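Local coordinates for uncharacterized protein (Parabacteroides distasonis, PDB 4Q34) that is of unknown function but is probably an esterase with an alpha/beta hydrolase fold, at residues Y35-K40 against G71-F76. Numbering follows the deposited sequence.
With GOL (glycerol), chain E.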
loop_
_atom_site.group_PDB
_atom_site.type_symbol
_atom_site.label_atom_id
_atom_site.label_comp_id
_atom_site.label_asym_id
_atom_site.label_seq_id
_atom_site.Cartn_x
_atom_site.Cartn_y
_atom_site.Cartn_z
ATOM N N TYR A 35 8.198 -1.468 0.401
ATOM C CA TYR A 35 7.483 -0.938 -0.735
ATOM C C TYR A 35 7.521 0.583 -0.649
ATOM O O TYR A 35 7.366 1.135 0.425
ATOM C CB TYR A 35 6.040 -1.409 -0.783
ATOM C CG TYR A 35 5.151 -0.600 -1.719
ATOM C CD1 TYR A 35 4.472 0.494 -1.252
ATOM C CD2 TYR A 35 4.982 -0.953 -3.045
ATOM C CE1 TYR A 35 3.630 1.237 -2.078
ATOM C CE2 TYR A 35 4.150 -0.221 -3.895
ATOM C CZ TYR A 35 3.462 0.876 -3.396
ATOM O OH TYR A 35 2.640 1.631 -4.202
ATOM N N VAL A 36 7.760 1.237 -1.775
ATOM C CA VAL A 36 7.912 2.689 -1.817
ATOM C C VAL A 36 7.024 3.295 -2.904
ATOM O O VAL A 36 7.004 2.824 -4.037
ATOM C CB VAL A 36 9.389 3.041 -2.135
ATOM C CG1 VAL A 36 9.577 4.560 -2.166
ATOM C CG2 VAL A 36 10.298 2.361 -1.138
ATOM N N PHE A 37 6.301 4.361 -2.569
ATOM C CA PHE A 37 5.616 5.159 -3.586
ATOM C C PHE A 37 6.220 6.549 -3.503
ATOM O O PHE A 37 6.374 7.085 -2.403
ATOM C CB PHE A 37 4.112 5.219 -3.307
ATOM C CG PHE A 37 3.358 6.069 -4.284
ATOM C CD1 PHE A 37 2.949 5.582 -5.508
ATOM C CD2 PHE A 37 3.019 7.379 -3.946
ATOM C CE1 PHE A 37 2.241 6.394 -6.414
ATOM C CE2 PHE A 37 2.306 8.182 -4.839
ATOM C CZ PHE A 37 1.911 7.688 -6.063
ATOM N N TYR A 38 6.556 7.149 -4.646
ATOM C CA TYR A 38 7.245 8.416 -4.635
ATOM C C TYR A 38 6.625 9.384 -5.620
ATOM O O TYR A 38 6.047 8.996 -6.636
ATOM C CB TYR A 38 8.755 8.258 -4.923
ATOM C CG TYR A 38 9.035 8.003 -6.397
ATOM C CD1 TYR A 38 8.975 6.713 -6.925
ATOM C CD2 TYR A 38 9.276 9.063 -7.276
ATOM C CE1 TYR A 38 9.182 6.477 -8.274
ATOM C CE2 TYR A 38 9.483 8.831 -8.620
ATOM C CZ TYR A 38 9.423 7.544 -9.115
ATOM O OH TYR A 38 9.648 7.339 -10.462
ATOM N N GLN A 39 6.769 10.662 -5.310
ATOM C CA GLN A 39 6.361 11.709 -6.258
ATOM C C GLN A 39 7.399 12.793 -6.257
ATOM O O GLN A 39 7.848 13.224 -5.178
ATOM C CB GLN A 39 5.003 12.282 -5.795
ATOM C CG GLN A 39 3.876 11.272 -5.753
ATOM C CD GLN A 39 2.552 11.890 -5.395
ATOM O OE1 GLN A 39 2.312 12.298 -4.240
ATOM N NE2 GLN A 39 1.654 11.909 -6.356
ATOM N N LYS A 40 7.807 13.225 -7.463
ATOM C CA LYS A 40 8.765 14.299 -7.654
ATOM C C LYS A 40 8.008 15.481 -8.249
ATOM O O LYS A 40 7.394 15.351 -9.316
ATOM C CB LYS A 40 9.858 13.893 -8.660
ATOM C CG LYS A 40 10.561 12.610 -8.296
ATOM C CD LYS A 40 11.923 12.503 -8.973
ATOM C CE LYS A 40 12.577 11.162 -8.646
ATOM N NZ LYS A 40 13.719 10.848 -9.558
ATOM N N GLY A 71 -2.421 15.245 4.293
ATOM C CA GLY A 71 -1.273 14.956 5.098
ATOM C C GLY A 71 0.021 15.411 4.473
ATOM O O GLY A 71 0.057 16.114 3.433
ATOM N N PHE A 72 1.116 15.006 5.130
ATOM C CA PHE A 72 2.457 15.419 4.744
ATOM C C PHE A 72 2.813 15.015 3.308
ATOM O O PHE A 72 3.572 15.708 2.637
ATOM C CB PHE A 72 3.501 14.841 5.727
ATOM C CG PHE A 72 3.674 15.652 6.990
ATOM C CD1 PHE A 72 2.752 16.622 7.370
ATOM C CD2 PHE A 72 4.794 15.476 7.788
ATOM C CE1 PHE A 72 2.935 17.353 8.548
ATOM C CE2 PHE A 72 4.984 16.206 8.952
ATOM C CZ PHE A 72 4.060 17.166 9.317
ATOM N N GLN A 73 2.284 13.877 2.854
ATOM C CA GLN A 73 2.504 13.465 1.477
ATOM C C GLN A 73 2.179 14.619 0.486
ATOM O O GLN A 73 2.964 14.924 -0.430
ATOM C CB GLN A 73 1.671 12.236 1.137
ATOM C CG GLN A 73 1.884 11.765 -0.306
ATOM C CD GLN A 73 1.195 10.453 -0.611
ATOM O OE1 GLN A 73 0.181 10.132 -0.038
ATOM N NE2 GLN A 73 1.805 9.642 -1.483
ATOM N N ASN A 74 0.986 15.198 0.637
ATOM C CA ASN A 74 0.530 16.291 -0.199
ATOM C C ASN A 74 1.173 17.628 0.164
ATOM O O ASN A 74 1.582 18.399 -0.743
ATOM C CB ASN A 74 -0.984 16.439 -0.126
ATOM C CG ASN A 74 -1.736 15.338 -0.852
ATOM O OD1 ASN A 74 -1.239 14.208 -1.046
ATOM N ND2 ASN A 74 -2.949 15.653 -1.235
ATOM N N ILE A 75 1.267 17.897 1.459
ATOM C CA ILE A 75 1.770 19.183 1.924
ATOM C C ILE A 75 3.216 19.429 1.476
ATOM O O ILE A 75 3.548 20.505 0.982
ATOM C CB ILE A 75 1.679 19.271 3.447
ATOM C CG1 ILE A 75 0.221 19.323 3.871
ATOM C CG2 ILE A 75 2.443 20.508 4.006
ATOM C CD1 ILE A 75 -0.012 19.046 5.345
ATOM N N PHE A 76 4.085 18.434 1.641
ATOM C CA PHE A 76 5.484 18.609 1.267
ATOM C C PHE A 76 5.733 18.512 -0.224
ATOM O O PHE A 76 6.629 19.175 -0.710
ATOM C CB PHE A 76 6.410 17.735 2.119
ATOM C CG PHE A 76 6.555 18.297 3.507
ATOM C CD1 PHE A 76 7.399 19.386 3.724
ATOM C CD2 PHE A 76 5.717 17.881 4.523
ATOM C CE1 PHE A 76 7.482 19.970 4.958
ATOM C CE2 PHE A 76 5.783 18.471 5.799
ATOM C CZ PHE A 76 6.655 19.524 6.007
HETATM C C1 GOL E . 0.416 6.130 -1.521
HETATM O O1 GOL E . 1.409 6.576 -0.624
HETATM C C2 GOL E . 0.713 4.663 -1.811
HETATM O O2 GOL E . -0.016 3.858 -0.887
HETATM C C3 GOL E . 0.291 4.299 -3.221
HETATM O O3 GOL E . 0.518 2.908 -3.425
HETATM O O HOH W 1 4.139 13.029 -2.386
#
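Gln73 reaches out from the first turn of helix 72-78 to the ring of Phe37 on strand 28-41, a strand of the central mainly parallel sheet of this alpha/beta hydrolase. Its CG lies anti to the backbone N (chi1 -180°) and the chain stays extended beyond it, which carries the amide across the gap between helix and sheet. NE2 arrives at the rim of the ring, near its plane, 3.6 Å from Phe37 CD2, with amide and ring planes 89° apart. Glycerol, probably from the crystallisation liquor, lies over one face of Phe37 toward the rim, its C3 3.7 Å from Phe37 CG. Gln73 NE2 donates to glycerol O1 at 3.2 Å in a bent bond (137°). At the other end Tyr35 OH comes within 2.6 Å of glycerol O3, but Glu63 of the second subunit competes for this hydroxyl. An alanine in place of Phe37 would probably remove the ring edge beside Gln73 NE2 and the face under the glycerol carbons, leaving a gap where Phe37 of the second subunit meets this ring edge-to-face. Gln39, also directed at the helix, has its amide gripped by Gln11 of both subunits, OE1 by that of the second and NE2 by that of its own chain. A water completes the link, 2.7 Å from Gln39 OE1 and 3.0 Å from Gln73 O, donating a proton to each.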